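Local coordinates for protein putative archaeal ammonia monooxygenase subunit B (Candidatus Nitrosocaldus yellowstonii, PDB 4O65) that probably forms the copper-binding cupredoxin domain of the B subunit of a membrane ammonia monooxygenase, the enzyme that oxidises ammonia, at residues Glu17-Thr22 and Pro142-Val147; Gly64-Gln69 and Val111-Cys116; Leu120-Tyr125 and Gly150-Lys155. All coordinates share one frame; numbering follows the deposited sequence.

Contact 1. Residues Glu17-Thr22 and Pro142-Val147; sequences ETFSAT and PGMSIV
At one edge of the cupredoxin beta-sandwich, the end of strand 12-19 in one sheet meets strand 137-149 of the other, and F19 packs on M144 across the gap between them. The CB of M144 sits over one face of the phenyl ring, offset toward its rim and 3.8 Å from the F19 ring centroid, a CH-pi contact. The M144 chain then bends at both chi2 and chi3, which carries its methyl CE back to within 3.7 Å of F19 CB and 3.6 Å of T22 CG2. M144 SD lies obliquely to the ring, 5.3 Å from the F19 centroid, in a Met-aromatic contact. I146 CD1 lies obliquely to the same ring, 3.9 Å from F19 CD2. Near P142 the side chain of E17 reaches across with its CG anti to the backbone N (chi1 -180°), placing OE2 2.5 Å from P142 O; its other oxygen, OE1, is hydrogen-bonded to T129 OG1. E17 and S145 lie close to the copper ligands H128 and H126 respectively, so this edge borders the metal site. Beyond F19 the chain turns to run beside strand 137-149, joined to it by the bond from V147 N to T22 O, 2.9 Å long and nearly straight at 165°.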
loop_
_atom_site.group_PDB
_atom_site.type_symbol
_atom_site.label_atom_id
_atom_site.label_comp_id
_atom_site.label_asym_id
_atom_site.label_seq_id
_atom_site.Cartn_x
_atom_site.Cartn_y
_atom_site.Cartn_z
ATOM N N GLU A 17 7.860 1.256 11.954
ATOM C CA GLU A 17 7.096 0.630 10.844
ATOM C C GLU A 17 6.617 -0.777 11.290
ATOM O O GLU A 17 7.408 -1.552 11.888
ATOM C CB GLU A 17 8.000 0.556 9.659
ATOM C CG GLU A 17 7.345 -0.069 8.429
ATOM C CD GLU A 17 8.363 -0.300 7.346
ATOM O OE1 GLU A 17 8.179 0.213 6.230
ATOM O OE2 GLU A 17 9.358 -1.017 7.595
ATOM N N THR A 18 5.317 -1.121 11.050
ATOM C CA THR A 18 4.829 -2.429 11.446
ATOM C C THR A 18 4.036 -2.952 10.267
ATOM O O THR A 18 3.328 -2.157 9.666
ATOM C CB THR A 18 3.856 -2.344 12.641
ATOM O OG1 THR A 18 4.577 -1.835 13.765
ATOM C CG2 THR A 18 3.317 -3.726 12.945
ATOM N N PHE A 19 4.154 -4.253 9.977
ATOM C CA PHE A 19 3.395 -4.859 8.895
ATOM C C PHE A 19 2.418 -5.808 9.554
ATOM O O PHE A 19 2.797 -6.600 10.468
ATOM C CB PHE A 19 4.321 -5.667 7.975
ATOM C CG PHE A 19 5.269 -4.807 7.180
ATOM C CD1 PHE A 19 6.443 -4.331 7.759
ATOM C CD2 PHE A 19 4.969 -4.483 5.861
ATOM C CE1 PHE A 19 7.315 -3.532 7.028
ATOM C CE2 PHE A 19 5.837 -3.657 5.109
ATOM C CZ PHE A 19 7.016 -3.202 5.713
ATOM N N SER A 20 1.172 -5.815 9.060
ATOM C CA SER A 20 0.144 -6.661 9.738
ATOM C C SER A 20 0.298 -8.157 9.436
ATOM O O SER A 20 -0.312 -8.986 10.114
ATOM C CB SER A 20 -1.271 -6.224 9.317
ATOM O OG SER A 20 -1.421 -6.367 7.890
ATOM N N ALA A 21 0.987 -8.509 8.359
ATOM C CA ALA A 21 1.110 -9.928 7.994
ATOM C C ALA A 21 2.339 -10.130 7.142
ATOM O O ALA A 21 2.781 -9.198 6.457
ATOM C CB ALA A 21 -0.121 -10.359 7.151
ATOM N N THR A 22 2.833 -11.377 7.115
ATOM C CA THR A 22 3.922 -11.689 6.201
ATOM C C THR A 22 3.503 -12.748 5.181
ATOM O O THR A 22 4.302 -13.105 4.329
ATOM C CB THR A 22 5.144 -12.247 6.944
ATOM O OG1 THR A 22 4.728 -13.406 7.681
ATOM C CG2 THR A 22 5.760 -11.158 7.853
ATOM N N PRO A 142 12.515 0.236 6.893
ATOM C CA PRO A 142 13.106 -1.095 6.961
ATOM C C PRO A 142 12.259 -2.057 6.112
ATOM O O PRO A 142 11.051 -1.924 6.022
ATOM C CB PRO A 142 12.889 -1.490 8.455
ATOM C CG PRO A 142 12.765 -0.232 9.183
ATOM C CD PRO A 142 12.189 0.790 8.220
ATOM N N GLY A 143 12.877 -2.990 5.438
ATOM C CA GLY A 143 12.001 -3.867 4.617
ATOM C C GLY A 143 11.380 -4.979 5.447
ATOM O O GLY A 143 11.786 -5.208 6.590
ATOM N N MET A 144 10.391 -5.673 4.878
ATOM C CA MET A 144 9.977 -6.953 5.441
ATOM C C MET A 144 9.553 -7.862 4.297
ATOM O O MET A 144 8.954 -7.394 3.320
ATOM C CB MET A 144 8.807 -6.684 6.363
ATOM C CG MET A 144 7.906 -7.852 6.436
ATOM S SD MET A 144 8.547 -8.517 7.944
ATOM C CE MET A 144 7.098 -8.012 8.823
ATOM N N SER A 145 9.946 -9.131 4.372
ATOM C CA SER A 145 9.583 -10.097 3.345
ATOM C C SER A 145 8.116 -10.539 3.482
ATOM O O SER A 145 7.683 -10.894 4.563
ATOM C CB SER A 145 10.567 -11.280 3.361
ATOM O OG SER A 145 10.219 -12.169 2.317
ATOM N N ILE A 146 7.340 -10.410 2.396
ATOM C CA ILE A 146 5.930 -10.828 2.408
ATOM C C ILE A 146 5.733 -11.804 1.257
ATOM O O ILE A 146 6.040 -11.476 0.096
ATOM C CB ILE A 146 4.993 -9.613 2.235
ATOM C CG1 ILE A 146 5.258 -8.605 3.389
ATOM C CG2 ILE A 146 3.524 -10.084 2.174
ATOM C CD1 ILE A 146 4.466 -7.312 3.256
ATOM N N VAL A 147 5.186 -12.960 1.566
ATOM C CA VAL A 147 4.907 -13.978 0.502
ATOM C C VAL A 147 3.417 -13.900 0.160
ATOM O O VAL A 147 2.580 -14.017 1.053
ATOM C CB VAL A 147 5.251 -15.393 0.978
ATOM C CG1 VAL A 147 4.998 -16.427 -0.130
ATOM C CG2 VAL A 147 6.722 -15.454 1.400
#

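Contact 2. Residues Gly64-Gln69 and Val111-Cys116; sequences GRLVSQ and VPYKLC
G64 and Y113 face each other as an antiparallel hydrogen-bonded pair where strands 59-68 and 110-119 lie side by side in one sheet of the cupredoxin sandwich. Both polar backbone atoms of G64 are used here: its N donates to Y113 O at 3.2 Å, and its O accepts from Y113 N at 2.9 Å. L66 and V111 form the next such pair, with L66 N giving a nearly straight bond of 2.7 Å to V111 O and V111 N returning one of 2.8 Å to L66 O. Between them R65 and P112 make a non-hydrogen-bonded pair, whose backbone N and O atoms point away from each other; R65 bonds instead, through its backbone, with E15 of the neighbouring strand 12-19.

The Y113 ring folds back over its own pair partner: with CG between the backbone N and the carbonyl carbon (chi1 74°), one face comes to lie on the G64 backbone, whose N stands 3.5 Å above the ring plane over its centre. G64 CA is 3.3 Å from Y113 CE2, a close fit in which the glycine's lack of a side chain lets the ring settle. The L66 side chain crosses that of Y113 at about a right angle, with L66 CD2 3.7 Å from Y113 CD2. The phenol oxygen of Y113 is hydrogen-bonded to T129 OG1, while the R65 guanidinium forms salt bridges with E15, D16 and E110. Strand 59-68 thus lies between strands 12-19 and 110-119, while L66 and V111 on the Y113 face reach F103 and I105 of strand 103-105 in the other sheet.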
loop_
_atom_site.group_PDB
_atom_site.type_symbol
_atom_site.label_atom_id
_atom_site.label_comp_id
_atom_site.label_asym_id
_atom_site.label_seq_id
_atom_site.Cartn_x
_atom_site.Cartn_y
_atom_site.Cartn_z
ATOM N N GLY A 64 3.109 3.293 10.889
ATOM C CA GLY A 64 4.383 3.853 11.423
ATOM C C GLY A 64 4.221 5.323 11.727
ATOM O O GLY A 64 3.085 5.820 11.835
ATOM N N ARG A 65 5.342 6.037 11.867
ATOM C CA ARG A 65 5.237 7.441 12.171
ATOM C C ARG A 65 6.308 8.114 11.322
ATOM O O ARG A 65 7.383 7.540 11.142
ATOM C CB ARG A 65 5.615 7.725 13.668
ATOM C CG ARG A 65 4.759 7.102 14.761
ATOM C CD ARG A 65 5.258 7.611 16.180
ATOM N NE ARG A 65 6.692 7.234 16.325
ATOM C CZ ARG A 65 7.680 7.995 16.825
ATOM N NH1 ARG A 65 7.451 9.219 17.319
ATOM N NH2 ARG A 65 8.919 7.513 16.877
ATOM N N LEU A 66 5.968 9.274 10.757
ATOM C CA LEU A 66 6.936 10.083 9.972
ATOM C C LEU A 66 7.407 11.172 10.912
ATOM O O LEU A 66 6.584 11.883 11.528
ATOM C CB LEU A 66 6.247 10.706 8.777
ATOM C CG LEU A 66 5.508 9.688 7.924
ATOM C CD1 LEU A 66 4.725 10.394 6.798
ATOM C CD2 LEU A 66 6.487 8.675 7.292
ATOM N N VAL A 67 8.719 11.241 11.090
ATOM C CA VAL A 67 9.272 12.155 12.104
ATOM C C VAL A 67 10.206 13.154 11.454
ATOM O O VAL A 67 11.278 12.805 10.895
ATOM C CB VAL A 67 9.990 11.361 13.204
ATOM C CG1 VAL A 67 10.601 12.347 14.234
ATOM C CG2 VAL A 67 9.029 10.368 13.836
ATOM N N SER A 68 9.813 14.425 11.500
ATOM C CA SER A 68 10.582 15.483 10.802
ATOM C C SER A 68 11.802 15.925 11.585
ATOM O O SER A 68 11.718 16.123 12.795
ATOM C CB SER A 68 9.677 16.712 10.562
ATOM O OG SER A 68 10.423 17.853 10.125
ATOM N N GLN A 69 12.933 16.068 10.886
ATOM C CA GLN A 69 14.171 16.584 11.445
ATOM C C GLN A 69 14.548 17.941 10.885
ATOM O O GLN A 69 15.660 18.449 11.134
ATOM C CB GLN A 69 15.274 15.554 11.216
ATOM C CG GLN A 69 14.837 14.222 11.857
ATOM C CD GLN A 69 15.933 13.193 11.957
ATOM O OE1 GLN A 69 16.483 12.723 10.932
ATOM N NE2 GLN A 69 16.263 12.818 13.199
ATOM N N VAL A 111 3.965 12.654 12.097
ATOM C CA VAL A 111 2.707 12.359 11.406
ATOM C C VAL A 111 2.565 10.808 11.482
ATOM O O VAL A 111 3.352 10.081 10.830
ATOM C CB VAL A 111 2.745 12.852 9.927
ATOM C CG1 VAL A 111 1.497 12.402 9.155
ATOM C CG2 VAL A 111 2.786 14.391 9.908
ATOM N N PRO A 112 1.561 10.300 12.238
ATOM C CA PRO A 112 1.308 8.838 12.151
ATOM C C PRO A 112 0.761 8.510 10.793
ATOM O O PRO A 112 0.040 9.346 10.179
ATOM C CB PRO A 112 0.237 8.555 13.255
ATOM C CG PRO A 112 -0.246 9.901 13.688
ATOM C CD PRO A 112 0.769 10.966 13.301
ATOM N N TYR A 113 1.114 7.332 10.264
ATOM C CA TYR A 113 0.556 6.947 8.936
ATOM C C TYR A 113 0.016 5.527 8.984
ATOM O O TYR A 113 0.445 4.702 9.827
ATOM C CB TYR A 113 1.636 7.101 7.820
ATOM C CG TYR A 113 2.711 6.033 7.840
ATOM C CD1 TYR A 113 2.562 4.849 7.103
ATOM C CD2 TYR A 113 3.941 6.269 8.496
ATOM C CE1 TYR A 113 3.560 3.843 7.143
ATOM C CE2 TYR A 113 4.939 5.317 8.504
ATOM C CZ TYR A 113 4.760 4.128 7.807
ATOM O OH TYR A 113 5.766 3.216 7.848
ATOM N N LYS A 114 -0.877 5.239 8.042
ATOM C CA LYS A 114 -1.426 3.896 7.878
ATOM C C LYS A 114 -1.698 3.703 6.386
ATOM O O LYS A 114 -2.398 4.522 5.731
ATOM C CB LYS A 114 -2.691 3.689 8.700
ATOM C CG LYS A 114 -3.418 2.357 8.332
ATOM C CD LYS A 114 -4.411 2.048 9.454
ATOM C CE LYS A 114 -5.363 0.888 9.115
ATOM N NZ LYS A 114 -6.251 0.463 10.280
ATOM N N LEU A 115 -1.116 2.645 5.837
ATOM C CA LEU A 115 -1.336 2.273 4.447
ATOM C C LEU A 115 -2.064 0.931 4.452
ATOM O O LEU A 115 -1.713 0.004 5.228
ATOM C CB LEU A 115 -0.004 2.040 3.736
ATOM C CG LEU A 115 1.092 3.069 4.027
ATOM C CD1 LEU A 115 2.312 2.689 3.205
ATOM C CD2 LEU A 115 0.554 4.422 3.631
ATOM N N CYS A 116 -3.101 0.849 3.622
ATOM C CA CYS A 116 -3.872 -0.385 3.524
ATOM C C CYS A 116 -3.846 -0.744 2.039
ATOM O O CYS A 116 -4.247 0.095 1.229
ATOM C CB CYS A 116 -5.298 -0.170 3.944
ATOM S SG CYS A 116 -6.139 -1.799 4.122
#

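Contact 3. Residues Leu120-Tyr125 and Gly150-Lys155; sequences LEPGTY and GEPTEK
The carboxylate of E121 turns back across the backbone of P152-T153 and also reaches K155. A bend at chi2 (-67°) folds the chain so that its two oxygens do different work. E121 OE1 takes a weak hydrogen bond from T153 N at 3.1 Å and lies 3.2 Å from P152 CA. E121 OE2 stands 2.7 Å from T153 O and makes a salt bridge of 3.3 Å to K155 NZ. The K155 chain runs extended as far as its last bend, at chi4, which brings the ammonium to E121 OE2; the K155 side chain crosses that of L120 at about a right angle, its NZ near L120 CD1. K155 NZ is also hydrogen-bonded to N89 O, its stronger partner.

T153 directs its CB toward the 120-125 segment and grips L120 O twice. Its OG1, anti to the carbonyl carbon (chi1 -53°), donates to L120 O at 2.6 Å in the carbonyl plane and on a lone pair, whereas T153 N comes in nearly along the C=O axis of L120 at 3.0 Å. The contact joins the turn between two cupredoxin strands, 110-119 and 123-133, to the irregular chain that follows strand 137-149, and it lies away from the copper site. T153 also touches K27 of helix 27-35 and L43 of helix 40-47, and its OG1 is hydrogen-bonded to A28 N.

P122 points its CB toward segment 150-155, where P122 CB lies 3.4 Å from G150 O, and P122 CD packs against P152 CG at 4.2 Å.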
loop_
_atom_site.group_PDB
_atom_site.type_symbol
_atom_site.label_atom_id
_atom_site.label_comp_id
_atom_site.label_asym_id
_atom_site.label_seq_id
_atom_site.Cartn_x
_atom_site.Cartn_y
_atom_site.Cartn_z
ATOM N N LEU A 120 -2.148 -8.083 -5.345
ATOM C CA LEU A 120 -2.798 -8.517 -6.622
ATOM C C LEU A 120 -2.164 -9.744 -7.275
ATOM O O LEU A 120 -2.863 -10.572 -7.939
ATOM C CB LEU A 120 -2.798 -7.350 -7.624
ATOM C CG LEU A 120 -3.473 -6.061 -7.209
ATOM C CD1 LEU A 120 -3.353 -5.012 -8.323
ATOM C CD2 LEU A 120 -4.949 -6.311 -6.888
ATOM N N GLU A 121 -0.851 -9.919 -7.101
ATOM C CA GLU A 121 -0.154 -10.956 -7.867
ATOM C C GLU A 121 0.762 -11.753 -6.978
ATOM O O GLU A 121 1.364 -11.183 -6.001
ATOM C CB GLU A 121 0.636 -10.305 -9.052
ATOM C CG GLU A 121 -0.168 -9.263 -9.819
ATOM C CD GLU A 121 -1.355 -9.856 -10.587
ATOM O OE1 GLU A 121 -1.369 -11.081 -10.796
ATOM O OE2 GLU A 121 -2.264 -9.090 -10.989
ATOM N N PRO A 122 0.875 -13.057 -7.254
ATOM C CA PRO A 122 1.662 -13.921 -6.407
ATOM C C PRO A 122 3.167 -13.579 -6.511
ATOM O O PRO A 122 3.617 -13.049 -7.548
ATOM C CB PRO A 122 1.354 -15.330 -6.947
ATOM C CG PRO A 122 1.158 -15.098 -8.376
ATOM C CD PRO A 122 0.331 -13.814 -8.411
ATOM N N GLY A 123 3.883 -13.825 -5.424
ATOM C CA GLY A 123 5.309 -13.601 -5.415
ATOM C C GLY A 123 5.817 -13.390 -4.005
ATOM O O GLY A 123 5.051 -13.376 -3.040
ATOM N N THR A 124 7.126 -13.216 -3.915
ATOM C CA THR A 124 7.782 -12.962 -2.630
ATOM C C THR A 124 8.324 -11.567 -2.750
ATOM O O THR A 124 9.066 -11.261 -3.685
ATOM C CB THR A 124 8.894 -13.987 -2.343
ATOM O OG1 THR A 124 8.292 -15.225 -1.975
ATOM C CG2 THR A 124 9.765 -13.496 -1.171
ATOM N N TYR A 125 7.898 -10.682 -1.847
ATOM C CA TYR A 125 8.173 -9.241 -1.991
ATOM C C TYR A 125 8.963 -8.760 -0.782
ATOM O O TYR A 125 8.666 -9.144 0.340
ATOM C CB TYR A 125 6.858 -8.413 -2.067
ATOM C CG TYR A 125 5.959 -8.794 -3.224
ATOM C CD1 TYR A 125 6.131 -8.182 -4.479
ATOM C CD2 TYR A 125 4.942 -9.750 -3.072
ATOM C CE1 TYR A 125 5.325 -8.519 -5.558
ATOM C CE2 TYR A 125 4.156 -10.108 -4.167
ATOM C CZ TYR A 125 4.339 -9.485 -5.384
ATOM O OH TYR A 125 3.576 -9.820 -6.482
ATOM N N GLY A 150 -1.363 -17.648 -4.605
ATOM C CA GLY A 150 -2.690 -17.649 -5.233
ATOM C C GLY A 150 -2.719 -17.176 -6.661
ATOM O O GLY A 150 -1.696 -16.746 -7.228
ATOM N N GLU A 151 -3.901 -17.251 -7.265
ATOM C CA GLU A 151 -3.961 -16.980 -8.705
ATOM C C GLU A 151 -3.751 -15.503 -8.985
ATOM O O GLU A 151 -4.107 -14.609 -8.163
ATOM C CB GLU A 151 -5.249 -17.522 -9.323
ATOM C CG GLU A 151 -6.467 -16.766 -8.899
ATOM C CD GLU A 151 -7.755 -17.444 -9.367
ATOM O OE1 GLU A 151 -7.726 -18.606 -9.834
ATOM O OE2 GLU A 151 -8.801 -16.797 -9.256
ATOM N N PRO A 152 -3.151 -15.203 -10.143
ATOM C CA PRO A 152 -2.959 -13.808 -10.541
ATOM C C PRO A 152 -4.291 -13.086 -10.642
ATOM O O PRO A 152 -5.269 -13.671 -11.105
ATOM C CB PRO A 152 -2.307 -13.929 -11.950
ATOM C CG PRO A 152 -1.627 -15.240 -11.881
ATOM C CD PRO A 152 -2.548 -16.158 -11.106
ATOM N N THR A 153 -4.351 -11.828 -10.246
ATOM C CA THR A 153 -5.575 -11.041 -10.342
ATOM C C THR A 153 -5.571 -10.373 -11.736
ATOM O O THR A 153 -4.618 -9.648 -12.112
ATOM C CB THR A 153 -5.662 -9.976 -9.240
ATOM O OG1 THR A 153 -5.465 -10.636 -7.987
ATOM C CG2 THR A 153 -7.022 -9.246 -9.231
ATOM N N GLU A 154 -6.657 -10.569 -12.454
ATOM C CA GLU A 154 -6.806 -9.979 -13.792
ATOM C C GLU A 154 -7.040 -8.473 -13.731
ATOM O O GLU A 154 -7.504 -7.893 -12.709
ATOM C CB GLU A 154 -7.984 -10.663 -14.509
ATOM C CG GLU A 154 -9.329 -10.206 -13.918
ATOM C CD GLU A 154 -10.547 -11.007 -14.380
ATOM O OE1 GLU A 154 -11.526 -10.384 -14.834
ATOM O OE2 GLU A 154 -10.552 -12.254 -14.287
ATOM N N LYS A 155 -6.626 -7.782 -14.779
ATOM C CA LYS A 155 -6.909 -6.346 -14.871
ATOM C C LYS A 155 -7.792 -6.148 -16.110
ATOM O O LYS A 155 -7.724 -6.964 -17.008
ATOM C CB LYS A 155 -5.609 -5.549 -15.071
ATOM C CG LYS A 155 -4.675 -5.601 -13.845
ATOM C CD LYS A 155 -3.343 -4.885 -14.083
ATOM C CE LYS A 155 -2.563 -4.703 -12.779
ATOM N NZ LYS A 155 -2.371 -5.983 -12.052
#

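The segments of contacts 1 and 3 alternate along the chain, whereas both segments of contact 2 fall between those of contact 1 and precede contact 3. Contacts 1 and 2 have centres about 16 Å apart and share the sheet in which strands 12-19 and 59-68 are neighbours; they meet where E17 packs on the Y113 hydroxyl, and T129 binds both side chains. Contacts 1 and 3, about 17 Å apart between centres, share the other sheet through the neighbouring strands 123-133 and 137-149. Contacts 2 and 3 lie on opposite sides of the chain's centre, about 27 Å apart. Contact 1 bridges the two sheets beside the copper ligands, and contact 3 ties the sandwich to the helices.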